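Local coordinates for protein beta-hexosaminidase Amuc_2018 (Akkermansia muciniphila, PDB 6JEA) that hydrolyses terminal, non-reducing N-acetylhexosamine residues from beta-linked glycans and chitobiose as a zinc-binding family 20 glycoside hydrolase, at residues A[100-105]-A[159-164]; A[38-43]-A[83-88]. All blocks are in the same frame, centred on the assembly; numbering follows the deposited sequence.

Interaction 1: A[100-105]-A[159-164]; sequences ARHFIP and IPHEGM. With NAG (2-acetamido-2-deoxy-beta-D-glucopyranose), chain B.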
# COMPACT_ATOMS: atom_id res chain seq x y z
N ALA A 100 0.30 -8.07 9.44
CA ALA A 100 0.01 -8.06 10.87
C ALA A 100 -1.26 -8.84 11.17
O ALA A 100 -1.30 -9.63 12.12
CB ALA A 100 -0.10 -6.62 11.37
N ARG A 101 -2.31 -8.62 10.38
CA ARG A 101 -3.57 -9.32 10.63
C ARG A 101 -3.48 -10.78 10.20
O ARG A 101 -3.91 -11.68 10.93
CB ARG A 101 -4.72 -8.60 9.91
CG ARG A 101 -5.42 -7.54 10.76
CD ARG A 101 -4.46 -6.44 11.20
NE ARG A 101 -5.13 -5.41 11.98
CZ ARG A 101 -5.74 -4.35 11.45
NH1 ARG A 101 -5.76 -4.18 10.13
NH2 ARG A 101 -6.32 -3.46 12.23
N HIS A 102 -2.92 -11.04 9.02
CA HIS A 102 -2.67 -12.40 8.56
C HIS A 102 -1.32 -12.43 7.86
O HIS A 102 -1.13 -11.73 6.86
CB HIS A 102 -3.78 -12.90 7.64
CG HIS A 102 -4.98 -13.42 8.37
ND1 HIS A 102 -6.12 -12.68 8.55
CD2 HIS A 102 -5.20 -14.61 8.98
CE1 HIS A 102 -7.00 -13.39 9.23
NE2 HIS A 102 -6.47 -14.57 9.50
N PHE A 103 -0.41 -13.23 8.39
CA PHE A 103 0.94 -13.35 7.85
C PHE A 103 0.90 -13.78 6.39
O PHE A 103 0.05 -14.58 5.98
CB PHE A 103 1.74 -14.35 8.69
CG PHE A 103 3.18 -14.47 8.29
CD1 PHE A 103 4.08 -13.46 8.57
CD2 PHE A 103 3.64 -15.62 7.66
CE1 PHE A 103 5.41 -13.58 8.22
CE2 PHE A 103 4.98 -15.74 7.31
CZ PHE A 103 5.86 -14.72 7.58
N ILE A 104 1.81 -13.24 5.59
CA ILE A 104 1.91 -13.58 4.18
C ILE A 104 3.28 -14.19 3.91
O ILE A 104 4.30 -13.49 4.02
CB ILE A 104 1.68 -12.35 3.28
CG1 ILE A 104 0.40 -11.61 3.70
CG2 ILE A 104 1.60 -12.77 1.83
CD1 ILE A 104 0.14 -10.36 2.87
N PRO A 105 3.36 -15.48 3.57
CA PRO A 105 4.66 -16.09 3.27
C PRO A 105 5.37 -15.37 2.14
O PRO A 105 4.76 -14.68 1.32
CB PRO A 105 4.29 -17.52 2.88
CG PRO A 105 2.96 -17.77 3.52
CD PRO A 105 2.25 -16.45 3.50
N ILE A 159 -8.14 -21.82 15.74
CA ILE A 159 -7.00 -22.18 14.91
C ILE A 159 -5.89 -21.17 15.17
O ILE A 159 -6.04 -19.99 14.84
CB ILE A 159 -7.38 -22.22 13.42
CG1 ILE A 159 -8.43 -23.30 13.17
CG2 ILE A 159 -6.14 -22.44 12.56
CD1 ILE A 159 -8.87 -23.40 11.72
N PRO A 160 -4.77 -21.58 15.77
CA PRO A 160 -3.68 -20.63 16.01
C PRO A 160 -3.12 -20.08 14.71
O PRO A 160 -3.02 -20.79 13.71
CB PRO A 160 -2.63 -21.47 16.76
CG PRO A 160 -3.39 -22.62 17.32
CD PRO A 160 -4.47 -22.91 16.32
N HIS A 161 -2.78 -18.79 14.72
CA HIS A 161 -2.14 -18.15 13.58
C HIS A 161 -0.88 -17.46 14.06
O HIS A 161 -0.89 -16.77 15.09
CB HIS A 161 -3.06 -17.13 12.90
CG HIS A 161 -2.45 -16.48 11.70
ND1 HIS A 161 -2.37 -17.11 10.48
CD2 HIS A 161 -1.86 -15.27 11.55
CE1 HIS A 161 -1.77 -16.30 9.62
NE2 HIS A 161 -1.45 -15.19 10.24
N GLU A 162 0.21 -17.63 13.32
CA GLU A 162 1.49 -17.06 13.71
C GLU A 162 2.35 -16.82 12.48
O GLU A 162 2.04 -17.29 11.38
CB GLU A 162 2.22 -17.96 14.71
CG GLU A 162 2.94 -19.13 14.09
CD GLU A 162 3.72 -19.93 15.12
OE1 GLU A 162 3.08 -20.56 15.99
OE2 GLU A 162 4.97 -19.91 15.07
N GLY A 163 3.45 -16.10 12.68
CA GLY A 163 4.38 -15.82 11.61
C GLY A 163 5.17 -14.55 11.82
O GLY A 163 4.65 -13.56 12.36
N MET A 164 6.44 -14.56 11.42
CA MET A 164 7.30 -13.39 11.50
C MET A 164 8.36 -13.49 10.42
O MET A 164 8.95 -14.55 10.23
CB MET A 164 7.95 -13.27 12.88
CG MET A 164 9.03 -12.20 12.97
SD MET A 164 9.74 -11.99 14.61
CE MET A 164 8.49 -10.97 15.39
C1 NAG B . -8.94 1.21 8.57
C2 NAG B . -8.10 1.00 9.83
C3 NAG B . -7.56 -0.43 9.88
C4 NAG B . -8.68 -1.45 9.67
C5 NAG B . -9.45 -1.11 8.40
C6 NAG B . -10.63 -2.02 8.15
C7 NAG B . -6.94 2.97 10.74
C8 NAG B . -5.73 3.84 10.63
N2 NAG B . -7.00 1.95 9.88
O1 NAG B . -9.51 2.48 8.61
O3 NAG B . -6.95 -0.65 11.15
O4 NAG B . -8.13 -2.75 9.54
O5 NAG B . -9.96 0.23 8.50
O6 NAG B . -11.28 -1.69 6.93
O7 NAG B . -7.82 3.17 11.57
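His161 points its imidazole at the backbone N of Phe103, with His102 over one face of the ring. An extended first torsion (chi1 -178°) carries the ring from strand 161-162 to the 100-105 loop. At its far end NE2 accepts the backbone N-H of Phe103 at 2.9 Å, with that nitrogen almost in the ring plane. One face of the imidazole receives the edge of His102: CD2 of His102 sits over the ring centre, and CE1 of His161 is its nearest atom at 3.9 Å, an edge-to-face pair with planes at 66°. His102 itself is held by ND1 on the carbonyl of Ala401.

Phe103 can be followed outward. Its CB lies 3.6 Å from NE2 of His161; CG meets Gly163 CA, CD1 the carbonyl carbon of Gly163, and CE1 and CZ end near Met164 N. Gly163 CA thus forms a CH-pi contact over the ring face, 3.9 Å from the centroid, and a side chain there would collide with the phenyl ring.

Without the His161 imidazole, as with an alanine here, the Phe103 N-H is likely to lose its acceptor and the His102 edge the face it rests on.

On the far side of the loop, Arg101 NH1 donates to O4 of the bound NAG at 2.8 Å and NH2 to O3 at 3.1 Å, while Asp98 and Asp130 form salt bridges with its guanidinium. An arginine gripping the 3- and 4-hydroxyls of the non-reducing sugar is characteristic of the family 20 active site, at the C-terminal mouth of its TIM barrel.

Interaction 2: A[38-43]-A[83-88]; sequences AYRLTV and VITDKP
The Tyr39 ring carries Asp86 CB over one face, a CH-pi contact 3.7 Å from the centroid, while Ile84 CG2 approaches obliquely, 4.1 Å from CE1 of the tyrosine. Ring and carboxylate run side by side in the same direction with their planes 65° apart, which brings OD2 of Asp86 to 2.7 Å from the Tyr39 OH, a weak hydrogen bond. The hydroxyl is also hydrogen-bonded to Thr64 OG1. A first torsion that sets CG between the backbone N and the carbonyl carbon (chi1 69°) swings the ring across to the neighbouring strand, over Asp86.

The axes of strand segments 39-43 and 83-86 come within 4.7 Å and run antiparallel. Tyr39 with Asp86 and Leu41 with Ile84 are hydrogen-bonded pairs, each joined by two N-H...O bonds of 2.9 Å. Arg40 with Thr85 and Thr42 with Val83 are non-hydrogen-bonded pairs on the other face, where Val83 spreads its methyls: CG1 lies toward the Arg40 side chain, and CG2 packs beside that of Thr42.

The Tyr39, Leu41, Ile84 and Asp86 face is buried, and helix 55-74 packs against Tyr39 and Leu41. There Asp86 OD1 accepts from Trp426 NE1 and Ser11 N, and its bond to Trp426 links the sheet of the smaller domain to the catalytic domain. The two donors at OD1 would probably favour the charged form of this buried carboxylate.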
# COMPACT_ATOMS: atom_id res chain seq x y z
N ALA A 38 9.61 7.79 -18.21
CA ALA A 38 8.81 7.74 -19.42
C ALA A 38 9.43 6.78 -20.43
O ALA A 38 10.62 6.46 -20.37
CB ALA A 38 8.67 9.13 -20.05
N TYR A 39 8.60 6.32 -21.37
CA TYR A 39 9.10 5.43 -22.41
C TYR A 39 8.33 5.66 -23.70
O TYR A 39 7.26 6.29 -23.72
CB TYR A 39 9.01 3.96 -21.99
CG TYR A 39 7.60 3.44 -21.89
CD1 TYR A 39 6.95 2.90 -23.01
CD2 TYR A 39 6.90 3.48 -20.69
CE1 TYR A 39 5.65 2.44 -22.93
CE2 TYR A 39 5.60 3.01 -20.60
CZ TYR A 39 4.98 2.49 -21.72
OH TYR A 39 3.69 2.03 -21.64
N ARG A 40 8.91 5.15 -24.79
CA ARG A 40 8.28 5.13 -26.10
C ARG A 40 8.45 3.74 -26.69
O ARG A 40 9.58 3.27 -26.87
CB ARG A 40 8.89 6.19 -27.03
CG ARG A 40 8.16 6.34 -28.35
CD ARG A 40 8.82 7.37 -29.25
NE ARG A 40 10.08 6.90 -29.81
CZ ARG A 40 11.28 7.37 -29.47
NH1 ARG A 40 11.39 8.35 -28.58
NH2 ARG A 40 12.37 6.87 -30.04
N LEU A 41 7.34 3.07 -26.98
CA LEU A 41 7.34 1.73 -27.55
C LEU A 41 6.71 1.79 -28.93
O LEU A 41 5.55 2.20 -29.07
CB LEU A 41 6.59 0.75 -26.65
CG LEU A 41 6.62 -0.72 -27.07
CD1 LEU A 41 8.06 -1.21 -27.19
CD2 LEU A 41 5.84 -1.57 -26.08
N THR A 42 7.46 1.39 -29.95
CA THR A 42 7.00 1.41 -31.33
C THR A 42 6.80 -0.03 -31.80
O THR A 42 7.74 -0.83 -31.77
CB THR A 42 8.01 2.13 -32.23
OG1 THR A 42 8.23 3.45 -31.73
CG2 THR A 42 7.48 2.23 -33.65
N VAL A 43 5.58 -0.34 -32.22
CA VAL A 43 5.21 -1.64 -32.75
C VAL A 43 5.20 -1.54 -34.27
O VAL A 43 4.47 -0.71 -34.83
CB VAL A 43 3.85 -2.10 -32.22
CG1 VAL A 43 3.44 -3.42 -32.84
CG2 VAL A 43 3.88 -2.19 -30.70
N VAL A 83 2.69 3.74 -32.08
CA VAL A 83 3.65 4.37 -31.19
C VAL A 83 2.97 4.70 -29.86
O VAL A 83 1.94 5.38 -29.84
CB VAL A 83 4.24 5.65 -31.81
CG1 VAL A 83 5.19 6.33 -30.82
CG2 VAL A 83 4.96 5.34 -33.11
N ILE A 84 3.55 4.22 -28.77
CA ILE A 84 3.06 4.48 -27.42
C ILE A 84 4.07 5.36 -26.72
O ILE A 84 5.22 4.94 -26.50
CB ILE A 84 2.84 3.17 -26.65
CG1 ILE A 84 1.80 2.30 -27.35
CG2 ILE A 84 2.43 3.46 -25.21
CD1 ILE A 84 1.78 0.88 -26.86
N THR A 85 3.67 6.57 -26.37
CA THR A 85 4.50 7.47 -25.58
C THR A 85 3.83 7.63 -24.23
O THR A 85 2.68 8.08 -24.15
CB THR A 85 4.67 8.82 -26.28
OG1 THR A 85 4.98 8.60 -27.66
CG2 THR A 85 5.79 9.61 -25.63
N ASP A 86 4.53 7.25 -23.17
CA ASP A 86 3.87 7.01 -21.89
C ASP A 86 4.71 7.52 -20.73
O ASP A 86 5.94 7.38 -20.73
CB ASP A 86 3.59 5.51 -21.73
CG ASP A 86 2.46 5.22 -20.77
OD1 ASP A 86 1.87 6.18 -20.23
OD2 ASP A 86 2.16 4.03 -20.57
N LYS A 87 4.03 8.10 -19.74
CA LYS A 87 4.62 8.48 -18.47
C LYS A 87 3.49 8.64 -17.45
O LYS A 87 2.36 8.96 -17.84
CB LYS A 87 5.44 9.77 -18.58
CG LYS A 87 4.64 11.06 -18.61
CD LYS A 87 5.56 12.27 -18.67
CE LYS A 87 6.64 12.22 -17.58
NZ LYS A 87 6.07 12.21 -16.20
N PRO A 88 3.76 8.42 -16.17
CA PRO A 88 2.68 8.38 -15.18
C PRO A 88 2.16 9.75 -14.78
O PRO A 88 2.90 10.74 -14.73
CB PRO A 88 3.33 7.68 -13.98
CG PRO A 88 4.77 8.01 -14.11
CD PRO A 88 5.06 8.03 -15.58

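How the interactions relate
Interaction 2 precedes interaction 1 along the chain, and the two lie on opposite sides of the chain's centre, their own centres 41 Å apart and their nearest atoms about 25 Å apart. They do not touch. Segments 38-43 and 83-88 belong to the N-terminal sheet domain, away from the annotated sites; segments 100-105 and 159-164 belong to the catalytic barrel, and interaction 1 directly includes a substrate-binding residue. The second strand of interaction 2 leads, through a short link, into barrel strand 92-97, whose following loop contains Arg101. That side chain is about 3 Å from those of catalytic Asp130 and substrate-binding Trp400.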